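Local coordinates for succinate dehydrogenase subunit D (Mycolicibacterium smegmatis MC2 51, PDB 6LUM), which probably anchors the succinate dehydrogenase complex in the membrane and helps carry electrons between its haem groups and menaquinone, at residues E19-R24 against A120-T125; L100-M105 against F139-G144. All coordinates share one frame; numbering follows the deposited sequence.

Interaction 1 (E19-R24 against A120-T125). With PIE (1,2-diacyl-sn-glycero-3-phosphoinositol), chain X.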
ATOM      1  N   GLU B  19     -15.800 -23.245  -2.244  1.00 45.99           N
ATOM      2  CA  GLU B  19     -14.669 -23.995  -2.780  1.00 45.99           C
ATOM      3  C   GLU B  19     -15.021 -24.520  -4.166  1.00 45.99           C
ATOM      4  O   GLU B  19     -15.874 -25.401  -4.308  1.00 45.99           O
ATOM      5  CB  GLU B  19     -14.309 -25.131  -1.828  1.00 45.99           C
ATOM      6  CG  GLU B  19     -13.208 -26.048  -2.309  1.00 45.99           C
ATOM      7  CD  GLU B  19     -13.077 -27.285  -1.444  1.00 45.99           C
ATOM      8  OE1 GLU B  19     -12.265 -28.169  -1.781  1.00 45.99           O
ATOM      9  OE2 GLU B  19     -13.789 -27.373  -0.425  1.00 45.99           O
ATOM     10  N   ARG B  20     -14.364 -23.975  -5.193  1.00 53.92           N
ATOM     11  CA  ARG B  20     -14.578 -24.446  -6.559  1.00 53.92           C
ATOM     12  C   ARG B  20     -14.011 -25.845  -6.742  1.00 53.92           C
ATOM     13  O   ARG B  20     -14.746 -26.803  -7.008  1.00 53.92           O
ATOM     14  CB  ARG B  20     -13.934 -23.475  -7.549  1.00 53.92           C
ATOM     15  CG  ARG B  20     -14.510 -22.079  -7.501  1.00 53.92           C
ATOM     16  CD  ARG B  20     -15.932 -22.084  -8.010  1.00 53.92           C
ATOM     17  NE  ARG B  20     -15.983 -22.366  -9.439  1.00 53.92           N
ATOM     18  CZ  ARG B  20     -17.057 -22.827 -10.072  1.00 53.92           C
ATOM     19  NH1 ARG B  20     -18.169 -23.077  -9.396  1.00 53.92           N
ATOM     20  NH2 ARG B  20     -17.011 -23.049 -11.380  1.00 53.92           N
ATOM     21  N   GLU B  21     -12.699 -25.980  -6.592  1.00 42.73           N
ATOM     22  CA  GLU B  21     -12.012 -27.258  -6.631  1.00 42.73           C
ATOM     23  C   GLU B  21     -10.981 -27.280  -5.517  1.00 42.73           C
ATOM     24  O   GLU B  21     -10.752 -26.278  -4.839  1.00 42.73           O
ATOM     25  CB  GLU B  21     -11.347 -27.497  -7.987  1.00 42.73           C
ATOM     26  CG  GLU B  21     -10.265 -26.497  -8.325  1.00 42.73           C
ATOM     27  CD  GLU B  21      -9.614 -26.784  -9.659  1.00 42.73           C
ATOM     28  OE1 GLU B  21     -10.027 -27.756 -10.322  1.00 42.73           O
ATOM     29  OE2 GLU B  21      -8.681 -26.047 -10.038  1.00 42.73           O
ATOM     30  N   HIS B  22     -10.347 -28.437  -5.334  1.00 38.90           N
ATOM     31  CA  HIS B  22      -9.454 -28.607  -4.194  1.00 38.90           C
ATOM     32  C   HIS B  22      -8.241 -27.694  -4.290  1.00 38.90           C
ATOM     33  O   HIS B  22      -7.770 -27.171  -3.276  1.00 38.90           O
ATOM     34  CB  HIS B  22      -9.013 -30.063  -4.089  1.00 38.90           C
ATOM     35  CG  HIS B  22      -8.786 -30.521  -2.684  1.00 38.90           C
ATOM     36  ND1 HIS B  22      -9.804 -30.625  -1.762  1.00 38.90           N
ATOM     37  CD2 HIS B  22      -7.656 -30.899  -2.042  1.00 38.90           C
ATOM     38  CE1 HIS B  22      -9.312 -31.048  -0.613  1.00 38.90           C
ATOM     39  NE2 HIS B  22      -8.011 -31.223  -0.756  1.00 38.90           N
ATOM     40  N   ASP B  23      -7.727 -27.485  -5.494  1.00 33.88           N
ATOM     41  CA  ASP B  23      -6.511 -26.713  -5.693  1.00 33.88           C
ATOM     42  C   ASP B  23      -6.758 -25.214  -5.731  1.00 33.88           C
ATOM     43  O   ASP B  23      -5.802 -24.451  -5.882  1.00 33.88           O
ATOM     44  CB  ASP B  23      -5.844 -27.151  -6.993  1.00 33.88           C
ATOM     45  CG  ASP B  23      -5.417 -28.594  -6.959  1.00 33.88           C
ATOM     46  OD1 ASP B  23      -5.064 -29.080  -5.869  1.00 33.88           O
ATOM     47  OD2 ASP B  23      -5.457 -29.254  -8.014  1.00 33.88           O
ATOM     48  N   ARG B  24      -8.004 -24.776  -5.601  1.00 34.01           N
ATOM     49  CA  ARG B  24      -8.355 -23.373  -5.764  1.00 34.01           C
ATOM     50  C   ARG B  24      -8.667 -22.751  -4.413  1.00 34.01           C
ATOM     51  O   ARG B  24      -9.656 -23.143  -3.775  1.00 34.01           O
ATOM     52  CB  ARG B  24      -9.556 -23.234  -6.700  1.00 34.01           C
ATOM     53  CG  ARG B  24      -9.826 -21.823  -7.167  1.00 34.01           C
ATOM     54  CD  ARG B  24      -9.079 -21.529  -8.436  1.00 34.01           C
ATOM     55  NE  ARG B  24      -8.763 -20.114  -8.580  1.00 34.01           N
ATOM     56  CZ  ARG B  24      -9.563 -19.225  -9.152  1.00 34.01           C
ATOM     57  NH1 ARG B  24     -10.736 -19.602  -9.631  1.00 34.01           N
ATOM     58  NH2 ARG B  24      -9.191 -17.959  -9.246  1.00 34.01           N
ATOM     59  N   ALA B 120     -11.876 -23.999 -20.960  1.00 11.72           N
ATOM     60  CA  ALA B 120     -11.586 -24.939 -19.888  1.00 11.72           C
ATOM     61  C   ALA B 120     -12.149 -24.428 -18.575  1.00 11.72           C
ATOM     62  O   ALA B 120     -11.868 -23.299 -18.173  1.00 11.72           O
ATOM     63  CB  ALA B 120     -10.086 -25.156 -19.761  1.00 11.72           C
ATOM     64  N   ARG B 121     -12.929 -25.269 -17.895  1.00 20.09           N
ATOM     65  CA  ARG B 121     -13.629 -24.837 -16.691  1.00 20.09           C
ATOM     66  C   ARG B 121     -12.759 -24.942 -15.449  1.00 20.09           C
ATOM     67  O   ARG B 121     -12.859 -24.104 -14.552  1.00 20.09           O
ATOM     68  CB  ARG B 121     -14.896 -25.656 -16.498  1.00 20.09           C
ATOM     69  CG  ARG B 121     -15.900 -25.509 -17.601  1.00 20.09           C
ATOM     70  CD  ARG B 121     -17.191 -26.153 -17.213  1.00 20.09           C
ATOM     71  NE  ARG B 121     -18.130 -26.208 -18.319  1.00 20.09           N
ATOM     72  CZ  ARG B 121     -18.216 -27.226 -19.156  1.00 20.09           C
ATOM     73  NH1 ARG B 121     -17.416 -28.263 -19.012  1.00 20.09           N
ATOM     74  NH2 ARG B 121     -19.097 -27.210 -20.137  1.00 20.09           N
ATOM     75  N   LYS B 122     -11.920 -25.965 -15.370  1.00 19.10           N
ATOM     76  CA  LYS B 122     -11.068 -26.186 -14.217  1.00 19.10           C
ATOM     77  C   LYS B 122      -9.635 -25.781 -14.519  1.00 19.10           C
ATOM     78  O   LYS B 122      -9.161 -25.882 -15.652  1.00 19.10           O
ATOM     79  CB  LYS B 122     -11.110 -27.647 -13.792  1.00 19.10           C
ATOM     80  CG  LYS B 122     -12.494 -28.139 -13.476  1.00 19.10           C
ATOM     81  CD  LYS B 122     -12.454 -29.548 -12.955  1.00 19.10           C
ATOM     82  CE  LYS B 122     -13.325 -30.461 -13.784  1.00 19.10           C
ATOM     83  NZ  LYS B 122     -12.816 -31.860 -13.769  1.00 19.10           N
ATOM     84  N   ASN B 123      -8.939 -25.331 -13.480  1.00 17.10           N
ATOM     85  CA  ASN B 123      -7.564 -24.891 -13.656  1.00 17.10           C
ATOM     86  C   ASN B 123      -6.630 -26.056 -13.929  1.00 17.10           C
ATOM     87  O   ASN B 123      -5.604 -25.879 -14.587  1.00 17.10           O
ATOM     88  CB  ASN B 123      -7.107 -24.125 -12.427  1.00 17.10           C
ATOM     89  CG  ASN B 123      -7.982 -22.947 -12.132  1.00 17.10           C
ATOM     90  OD1 ASN B 123      -8.920 -23.046 -11.353  1.00 17.10           O
ATOM     91  ND2 ASN B 123      -7.688 -21.821 -12.754  1.00 17.10           N
ATOM     92  N   VAL B 124      -6.976 -27.252 -13.464  1.00 14.36           N
ATOM     93  CA  VAL B 124      -6.171 -28.421 -13.785  1.00 14.36           C
ATOM     94  C   VAL B 124      -6.310 -28.774 -15.256  1.00 14.36           C
ATOM     95  O   VAL B 124      -5.322 -29.085 -15.931  1.00 14.36           O
ATOM     96  CB  VAL B 124      -6.570 -29.594 -12.881  1.00 14.36           C
ATOM     97  CG1 VAL B 124      -5.621 -30.734 -13.064  1.00 14.36           C
ATOM     98  CG2 VAL B 124      -6.585 -29.156 -11.449  1.00 14.36           C
ATOM     99  N   THR B 125      -7.534 -28.736 -15.779  1.00 12.96           N
ATOM    100  CA  THR B 125      -7.737 -28.960 -17.203  1.00 12.96           C
ATOM    101  C   THR B 125      -7.001 -27.924 -18.026  1.00 12.96           C
ATOM    102  O   THR B 125      -6.385 -28.250 -19.040  1.00 12.96           O
ATOM    103  CB  THR B 125      -9.220 -28.926 -17.538  1.00 12.96           C
ATOM    104  OG1 THR B 125      -9.933 -29.760 -16.624  1.00 12.96           O
ATOM    105  CG2 THR B 125      -9.442 -29.432 -18.927  1.00 12.96           C
TER
HETATM  106  P   PIE X 101     -16.039 -32.795 -23.690  1.00 38.47           P
HETATM  107  O11 PIE X 101     -17.470 -32.795 -24.495  1.00 38.47           O
HETATM  108  O12 PIE X 101     -15.652 -34.212 -23.383  1.00 38.47           O
HETATM  109  O13 PIE X 101     -14.975 -32.177 -24.561  1.00 38.47           O
HETATM  110  O14 PIE X 101     -16.206 -31.921 -22.284  1.00 38.47           O
HETATM  111  C1  PIE X 101     -17.577 -33.628 -25.615  1.00 38.47           C
HETATM  112  C2  PIE X 101     -18.998 -34.154 -25.674  1.00 38.47           C
HETATM  113  C3  PIE X 101     -19.973 -33.008 -25.385  1.00 38.47           C
HETATM  114  O31 PIE X 101     -19.768 -31.984 -26.337  1.00 38.47           O
HETATM  115  O32 PIE X 101     -21.859 -32.111 -27.132  1.00 38.47           O
HETATM  116  C31 PIE X 101     -20.712 -31.973 -27.374  1.00 38.47           C
HETATM  117  C32 PIE X 101     -20.254 -31.789 -28.829  1.00 38.47           C
HETATM  118  C33 PIE X 101     -20.469 -33.059 -29.661  1.00 38.47           C
HETATM  119  C34 PIE X 101     -19.317 -33.341 -30.629  1.00 38.47           C
HETATM  120  C35 PIE X 101     -19.584 -34.574 -31.499  1.00 38.47           C
HETATM  121  C36 PIE X 101     -19.735 -34.255 -32.982  1.00 38.47           C
HETATM  122  C37 PIE X 101     -19.661 -35.514 -33.848  1.00 38.47           C
HETATM  123  C38 PIE X 101     -18.461 -35.513 -34.788  1.00 38.47           C
HETATM  124  C39 PIE X 101     -17.430 -36.594 -34.476  1.00 38.47           C
HETATM  125  C40 PIE X 101     -16.652 -36.309 -33.192  1.00 38.47           C
HETATM  126  C41 PIE X 101     -16.029 -37.563 -32.583  1.00 38.47           C
HETATM  127  O21 PIE X 101     -19.234 -34.685 -26.959  1.00 38.47           O
HETATM  128  O22 PIE X 101     -19.627 -36.872 -26.614  1.00 38.47           O
HETATM  129  C21 PIE X 101     -18.923 -36.058 -27.103  1.00 38.47           C
HETATM  130  C22 PIE X 101     -17.671 -36.498 -27.904  1.00 38.47           C
HETATM  131  C23 PIE X 101     -16.453 -36.750 -26.986  1.00 38.47           C
HETATM  132  C24 PIE X 101     -15.200 -35.959 -27.434  1.00 38.47           C
HETATM  133  C25 PIE X 101     -14.449 -35.297 -26.259  1.00 38.47           C
HETATM  134  C26 PIE X 101     -13.078 -34.739 -26.685  1.00 38.47           C
HETATM  135  C27 PIE X 101     -12.445 -35.578 -27.796  1.00 38.47           C
HETATM  136  C28 PIE X 101     -11.678 -34.744 -28.820  1.00 38.47           C
HETATM  137  C29 PIE X 101     -11.559 -35.486 -30.159  1.00 38.47           C
HETATM  138  C47 PIE X 101     -12.601 -36.138 -30.624  1.00 38.47           C
HETATM  139  C48 PIE X 101     -12.502 -36.891 -31.951  1.00 38.47           C
HETATM  140  C49 PIE X 101     -11.902 -38.281 -31.778  1.00 38.47           C
HETATM  141  C50 PIE X 101     -10.869 -38.615 -32.848  1.00 38.47           C
HETATM  142  C51 PIE X 101      -9.536 -39.036 -32.255  1.00 38.47           C
HETATM  143  C1' PIE X 101     -18.579 -32.141 -19.393  1.00 38.47           C
HETATM  144  C2' PIE X 101     -19.549 -31.020 -19.821  1.00 38.47           C
HETATM  145  C3' PIE X 101     -19.661 -30.875 -21.346  1.00 38.47           C
HETATM  146  C4' PIE X 101     -18.278 -30.748 -21.973  1.00 38.47           C
HETATM  147  C5' PIE X 101     -17.446 -31.975 -21.628  1.00 38.47           C
HETATM  148  C6' PIE X 101     -17.231 -32.038 -20.111  1.00 38.47           C
HETATM  149  O1' PIE X 101     -18.359 -32.080 -18.005  1.00 38.47           O
HETATM  150  O2' PIE X 101     -20.823 -31.281 -19.285  1.00 38.47           O
HETATM  151  O3' PIE X 101     -20.372 -29.712 -21.641  1.00 38.47           O
HETATM  152  O4' PIE X 101     -17.673 -29.634 -21.389  1.00 38.47           O
HETATM  153  O6' PIE X 101     -16.459 -33.164 -19.798  1.00 38.47           O
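At a chi1 of 63°, Glu21 tucks CG in between its own backbone N and C, and the extended chain then carries the carboxylate across to Lys122, Asn123 and Val124. These residues form the start of the transmembrane helix 123-149, with Lys122 at the N-cap position, while Glu21 opens a type I beta turn to Arg24, closed by the bond from Arg24 N to Glu21 O, 3.2 Å. The carboxylate straddles the helix start: Glu21 OE1 lies 3.6 Å from CB of Lys122, whose NZ is modelled as bonded to cardiolipin, with Val124 CG2 further on, and Glu21 OE2 is 3.4 Å from Asn123 CB. A negative group beside the first turn of a helix would probably be favoured by its dipole. With an alanine here the carboxylate is gone, and the helix start would probably be left without the negative group beside it, with a gap over Lys122 CB and Asn123 CB. Two residues on in the turn, Asp23 lies across Val124 at about a right angle and sets OD2 3.6 Å from Val124 CG2. That same oxygen is in a salt bridge with Arg255 of succinate dehydrogenase subunit B, whose Phe259 also packs on Asp23, Asn123 and Val124, placing the contact at that interface. Arg121 sends an extended chain away from the turn: its NE pairs with an acidic side chain of another protein, its NH1 forms a salt bridge with cardiolipin and donates to O4' of the phosphoinositol lipid at 2.8 Å (N-H...O 148°), and Arg121 NH2 reaches O3' of the same lipid at 3.2 Å.

Interaction 2 (L100-M105 against F139-G144); sequences LLWLAM and FTLVLG. With HEM (protoporphyrin IX containing Fe), chain S.
Leu141 fills the middle of this contact, its isobutyl group pushed between Leu101, Trp102 and Met105. With CG anti to the carbonyl carbon (chi1 -84°) and the chain extended beyond it, the side chain leans across to the other helix although its first bond does not point there. The CD2 methyl of Leu141 sits over one face of the Trp102 indole, 4.0 Å from the centroid of the five-membered ring and 15° off its normal, a CH-pi contact. Leu141 CD1 stands over the same face, 3.9 Å from Trp102 CZ3 of the benzene ring. The same methyl that covers the five-membered ring, Leu141 CD2, also touches Met105 CB at 3.7 Å, the two chains running antiparallel alongside each other. The helices are the long transmembrane pair 91-119 and 123-149, an antiparallel hairpin whose local axes come within 10.2 Å at an angle of 176°. At Gly144, which has no side chain, Leu101 CD2 rests directly on the backbone, 3.7 Å from Gly144 C. This end also borders a haem, whose CMD methyl touches Leu100 and Leu101 and whose O2D propionate oxygen approaches Gly144 O. At the other end Met105, bent at chi2 and chi3, puts its terminal CE 3.6 Å from Thr140 CG2, and Leu44 and Phe45 of succinate dehydrogenase subunit C cover Met105 and Thr140 respectively. Trp102, by contrast, makes up the looser margin, partly exposed and touching a menaquinone-9. There its NE1 is hydrogen-bonded to OG of Ser145, which in turn is hydrogen-bonded to Leu141 O, which would limit rotation of the ring that Leu141 CD2 covers.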
ATOM      1  N   LEU B 100       7.082 -19.184 -42.883  1.00  6.36           N
ATOM      2  CA  LEU B 100       5.711 -19.664 -42.812  1.00  6.36           C
ATOM      3  C   LEU B 100       5.529 -20.622 -41.647  1.00  6.36           C
ATOM      4  O   LEU B 100       4.604 -20.467 -40.852  1.00  6.36           O
ATOM      5  CB  LEU B 100       5.332 -20.320 -44.133  1.00  6.36           C
ATOM      6  CG  LEU B 100       3.948 -20.904 -44.354  1.00  6.36           C
ATOM      7  CD1 LEU B 100       2.891 -19.943 -43.949  1.00  6.36           C
ATOM      8  CD2 LEU B 100       3.802 -21.232 -45.786  1.00  6.36           C
ATOM      9  N   LEU B 101       6.422 -21.601 -41.503  1.00  5.19           N
ATOM     10  CA  LEU B 101       6.311 -22.554 -40.402  1.00  5.19           C
ATOM     11  C   LEU B 101       6.344 -21.859 -39.057  1.00  5.19           C
ATOM     12  O   LEU B 101       5.476 -22.083 -38.212  1.00  5.19           O
ATOM     13  CB  LEU B 101       7.429 -23.585 -40.486  1.00  5.19           C
ATOM     14  CG  LEU B 101       7.591 -24.547 -39.316  1.00  5.19           C
ATOM     15  CD1 LEU B 101       6.661 -25.709 -39.451  1.00  5.19           C
ATOM     16  CD2 LEU B 101       8.993 -25.024 -39.290  1.00  5.19           C
ATOM     17  N   TRP B 102       7.333 -21.000 -38.838  1.00  4.90           N
ATOM     18  CA  TRP B 102       7.487 -20.410 -37.514  1.00  4.90           C
ATOM     19  C   TRP B 102       6.354 -19.446 -37.194  1.00  4.90           C
ATOM     20  O   TRP B 102       5.732 -19.544 -36.132  1.00  4.90           O
ATOM     21  CB  TRP B 102       8.852 -19.744 -37.401  1.00  4.90           C
ATOM     22  CG  TRP B 102       9.855 -20.749 -37.013  1.00  4.90           C
ATOM     23  CD1 TRP B 102      10.490 -21.609 -37.832  1.00  4.90           C
ATOM     24  CD2 TRP B 102      10.283 -21.061 -35.692  1.00  4.90           C
ATOM     25  NE1 TRP B 102      11.309 -22.428 -37.115  1.00  4.90           N
ATOM     26  CE2 TRP B 102      11.202 -22.107 -35.792  1.00  4.90           C
ATOM     27  CE3 TRP B 102       9.992 -20.541 -34.432  1.00  4.90           C
ATOM     28  CZ2 TRP B 102      11.835 -22.648 -34.686  1.00  4.90           C
ATOM     29  CZ3 TRP B 102      10.618 -21.078 -33.339  1.00  4.90           C
ATOM     30  CH2 TRP B 102      11.528 -22.119 -33.471  1.00  4.90           C
ATOM     31  N   LEU B 103       6.049 -18.522 -38.105  1.00  5.28           N
ATOM     32  CA  LEU B 103       4.966 -17.581 -37.862  1.00  5.28           C
ATOM     33  C   LEU B 103       3.639 -18.297 -37.689  1.00  5.28           C
ATOM     34  O   LEU B 103       2.876 -17.981 -36.777  1.00  5.28           O
ATOM     35  CB  LEU B 103       4.880 -16.576 -39.001  1.00  5.28           C
ATOM     36  CG  LEU B 103       5.925 -15.470 -39.004  1.00  5.28           C
ATOM     37  CD1 LEU B 103       5.651 -14.530 -40.124  1.00  5.28           C
ATOM     38  CD2 LEU B 103       5.923 -14.738 -37.702  1.00  5.28           C
ATOM     39  N   ALA B 104       3.342 -19.272 -38.550  1.00  5.46           N
ATOM     40  CA  ALA B 104       2.055 -19.943 -38.483  1.00  5.46           C
ATOM     41  C   ALA B 104       1.913 -20.751 -37.209  1.00  5.46           C
ATOM     42  O   ALA B 104       0.850 -20.743 -36.591  1.00  5.46           O
ATOM     43  CB  ALA B 104       1.868 -20.836 -39.698  1.00  5.46           C
ATOM     44  N   MET B 105       2.966 -21.449 -36.783  1.00  5.59           N
ATOM     45  CA  MET B 105       2.841 -22.251 -35.576  1.00  5.59           C
ATOM     46  C   MET B 105       2.728 -21.381 -34.338  1.00  5.59           C
ATOM     47  O   MET B 105       1.936 -21.686 -33.450  1.00  5.59           O
ATOM     48  CB  MET B 105       4.010 -23.218 -35.437  1.00  5.59           C
ATOM     49  CG  MET B 105       3.990 -24.394 -36.390  1.00  5.59           C
ATOM     50  SD  MET B 105       2.377 -25.123 -36.689  1.00  5.59           S
ATOM     51  CE  MET B 105       2.075 -25.975 -35.155  1.00  5.59           C
ATOM     52  N   PHE B 139       6.842 -30.011 -30.931  1.00  9.39           N
ATOM     53  CA  PHE B 139       7.139 -31.140 -31.800  1.00  9.39           C
ATOM     54  C   PHE B 139       7.050 -30.741 -33.261  1.00  9.39           C
ATOM     55  O   PHE B 139       7.944 -31.051 -34.055  1.00  9.39           O
ATOM     56  CB  PHE B 139       6.186 -32.289 -31.511  1.00  9.39           C
ATOM     57  CG  PHE B 139       6.389 -33.476 -32.395  1.00  9.39           C
ATOM     58  CD1 PHE B 139       7.613 -34.109 -32.452  1.00  9.39           C
ATOM     59  CD2 PHE B 139       5.357 -33.964 -33.165  1.00  9.39           C
ATOM     60  CE1 PHE B 139       7.800 -35.200 -33.262  1.00  9.39           C
ATOM     61  CE2 PHE B 139       5.541 -35.057 -33.973  1.00  9.39           C
ATOM     62  CZ  PHE B 139       6.761 -35.674 -34.021  1.00  9.39           C
ATOM     63  N   THR B 140       5.980 -30.046 -33.638  1.00  7.98           N
ATOM     64  CA  THR B 140       5.830 -29.647 -35.033  1.00  7.98           C
ATOM     65  C   THR B 140       6.910 -28.661 -35.452  1.00  7.98           C
ATOM     66  O   THR B 140       7.445 -28.760 -36.558  1.00  7.98           O
ATOM     67  CB  THR B 140       4.445 -29.064 -35.258  1.00  7.98           C
ATOM     68  OG1 THR B 140       3.489 -30.122 -35.229  1.00  7.98           O
ATOM     69  CG2 THR B 140       4.369 -28.401 -36.591  1.00  7.98           C
ATOM     70  N   LEU B 141       7.273 -27.727 -34.579  1.00  6.92           N
ATOM     71  CA  LEU B 141       8.319 -26.775 -34.927  1.00  6.92           C
ATOM     72  C   LEU B 141       9.664 -27.458 -35.112  1.00  6.92           C
ATOM     73  O   LEU B 141      10.372 -27.169 -36.077  1.00  6.92           O
ATOM     74  CB  LEU B 141       8.418 -25.686 -33.870  1.00  6.92           C
ATOM     75  CG  LEU B 141       7.442 -24.532 -34.023  1.00  6.92           C
ATOM     76  CD1 LEU B 141       7.629 -23.557 -32.912  1.00  6.92           C
ATOM     77  CD2 LEU B 141       7.668 -23.867 -35.325  1.00  6.92           C
ATOM     78  N   VAL B 142      10.044 -28.371 -34.214  1.00  8.17           N
ATOM     79  CA  VAL B 142      11.353 -28.996 -34.380  1.00  8.17           C
ATOM     80  C   VAL B 142      11.361 -29.944 -35.571  1.00  8.17           C
ATOM     81  O   VAL B 142      12.367 -30.043 -36.274  1.00  8.17           O
ATOM     82  CB  VAL B 142      11.821 -29.706 -33.095  1.00  8.17           C
ATOM     83  CG1 VAL B 142      11.687 -28.795 -31.903  1.00  8.17           C
ATOM     84  CG2 VAL B 142      11.089 -30.993 -32.876  1.00  8.17           C
ATOM     85  N   LEU B 143      10.248 -30.612 -35.861  1.00  7.52           N
ATOM     86  CA  LEU B 143      10.226 -31.506 -37.012  1.00  7.52           C
ATOM     87  C   LEU B 143      10.289 -30.728 -38.319  1.00  7.52           C
ATOM     88  O   LEU B 143      11.046 -31.085 -39.230  1.00  7.52           O
ATOM     89  CB  LEU B 143       8.981 -32.377 -36.963  1.00  7.52           C
ATOM     90  CG  LEU B 143       8.968 -33.525 -37.953  1.00  7.52           C
ATOM     91  CD1 LEU B 143      10.190 -34.379 -37.756  1.00  7.52           C
ATOM     92  CD2 LEU B 143       7.714 -34.332 -37.773  1.00  7.52           C
ATOM     93  N   GLY B 144       9.505 -29.658 -38.437  1.00  4.23           N
ATOM     94  CA  GLY B 144       9.565 -28.849 -39.635  1.00  4.23           C
ATOM     95  C   GLY B 144      10.911 -28.190 -39.823  1.00  4.23           C
ATOM     96  O   GLY B 144      11.440 -28.147 -40.934  1.00  4.23           O
TER
HETATM   97  CHA HEM S 202       4.799 -27.423 -46.755  1.00 12.45           C
HETATM   98  CHB HEM S 202       1.317 -28.363 -49.945  1.00 12.45           C
HETATM   99  CHC HEM S 202      -1.613 -25.577 -47.414  1.00 12.45           C
HETATM  100  CHD HEM S 202       2.025 -24.301 -44.498  1.00 12.45           C
HETATM  101  C1A HEM S 202       4.034 -27.766 -47.828  1.00 12.45           C
HETATM  102  C2A HEM S 202       4.694 -28.170 -49.041  1.00 12.45           C
HETATM  103  C3A HEM S 202       3.740 -28.437 -49.910  1.00 12.45           C
HETATM  104  C4A HEM S 202       2.480 -28.193 -49.258  1.00 12.45           C
HETATM  105  CMA HEM S 202       3.839 -28.914 -51.367  1.00 12.45           C
HETATM  106  CAA HEM S 202       6.241 -28.237 -49.130  1.00 12.45           C
HETATM  107  CBA HEM S 202       6.874 -28.067 -50.504  1.00 12.45           C
HETATM  108  CGA HEM S 202       7.424 -26.689 -50.686  1.00 12.45           C
HETATM  109  O1A HEM S 202       7.724 -26.307 -51.837  1.00 12.45           O
HETATM  110  O2A HEM S 202       7.554 -25.964 -49.683  1.00 12.45           O
HETATM  111  C1B HEM S 202       0.207 -27.718 -49.529  1.00 12.45           C
HETATM  112  C2B HEM S 202      -1.087 -27.861 -50.102  1.00 12.45           C
HETATM  113  C3B HEM S 202      -1.910 -27.082 -49.405  1.00 12.45           C
HETATM  114  C4B HEM S 202      -1.141 -26.450 -48.358  1.00 12.45           C
HETATM  115  CMB HEM S 202      -1.353 -28.758 -51.322  1.00 12.45           C
HETATM  116  CAB HEM S 202      -3.422 -26.866 -49.584  1.00 12.45           C
HETATM  117  CBB HEM S 202      -4.203 -27.727 -50.235  1.00 12.45           C
HETATM  118  C1C HEM S 202      -0.874 -25.005 -46.409  1.00 12.45           C
HETATM  119  C2C HEM S 202      -1.389 -24.114 -45.405  1.00 12.45           C
HETATM  120  C3C HEM S 202      -0.377 -23.763 -44.608  1.00 12.45           C
HETATM  121  C4C HEM S 202       0.793 -24.433 -45.074  1.00 12.45           C
HETATM  122  CMC HEM S 202      -2.866 -23.687 -45.347  1.00 12.45           C
HETATM  123  CAC HEM S 202      -0.320 -22.850 -43.371  1.00 12.45           C
HETATM  124  CBC HEM S 202      -1.394 -22.349 -42.767  1.00 12.45           C
HETATM  125  C1D HEM S 202       3.115 -25.040 -44.833  1.00 12.45           C
HETATM  126  C2D HEM S 202       4.394 -25.030 -44.196  1.00 12.45           C
HETATM  127  C3D HEM S 202       5.182 -25.891 -44.809  1.00 12.45           C
HETATM  128  C4D HEM S 202       4.414 -26.473 -45.870  1.00 12.45           C
HETATM  129  CMD HEM S 202       4.762 -24.169 -43.000  1.00 12.45           C
HETATM  130  CAD HEM S 202       6.642 -26.203 -44.452  1.00 12.45           C
HETATM  131  CBD HEM S 202       6.747 -27.674 -44.087  1.00 12.45           C
HETATM  132  CGD HEM S 202       8.030 -27.927 -43.371  1.00 12.45           C
HETATM  133  O1D HEM S 202       8.342 -29.105 -43.103  1.00 12.45           O
HETATM  134  O2D HEM S 202       8.735 -26.943 -43.080  1.00 12.45           O
HETATM  135  NA  HEM S 202       2.635 -27.814 -47.916  1.00 12.45           N
HETATM  136  NB  HEM S 202       0.158 -26.862 -48.463  1.00 12.45           N
HETATM  137  NC  HEM S 202       0.469 -25.175 -46.180  1.00 12.45           N
HETATM  138  ND  HEM S 202       3.160 -25.926 -45.865  1.00 12.45           N
HETATM  139 FE   HEM S 202       1.590 -26.479 -47.070  1.00 12.45          FE

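Overall arrangement
Both interactions use helix 123-149, but at different points along it: interaction 1 at its N-terminal start, interaction 2 about two-thirds of the way along, with centres about 32 Å apart and nearest atoms about 18 Å apart. Interaction 1 is a surface contact in which an irregular N-terminal loop brings carboxylates to the helix. Interaction 2 is buried between two transmembrane helices, made largely of leucine, methionine and tryptophan, with a threonine methyl and the glycine backbone. Neither has a clear hydrogen bond between its two segments; the polar pairing of interaction 1 goes largely to subunit B and lipids, whereas interaction 2 is hydrocarbon packing beside haem and menaquinone.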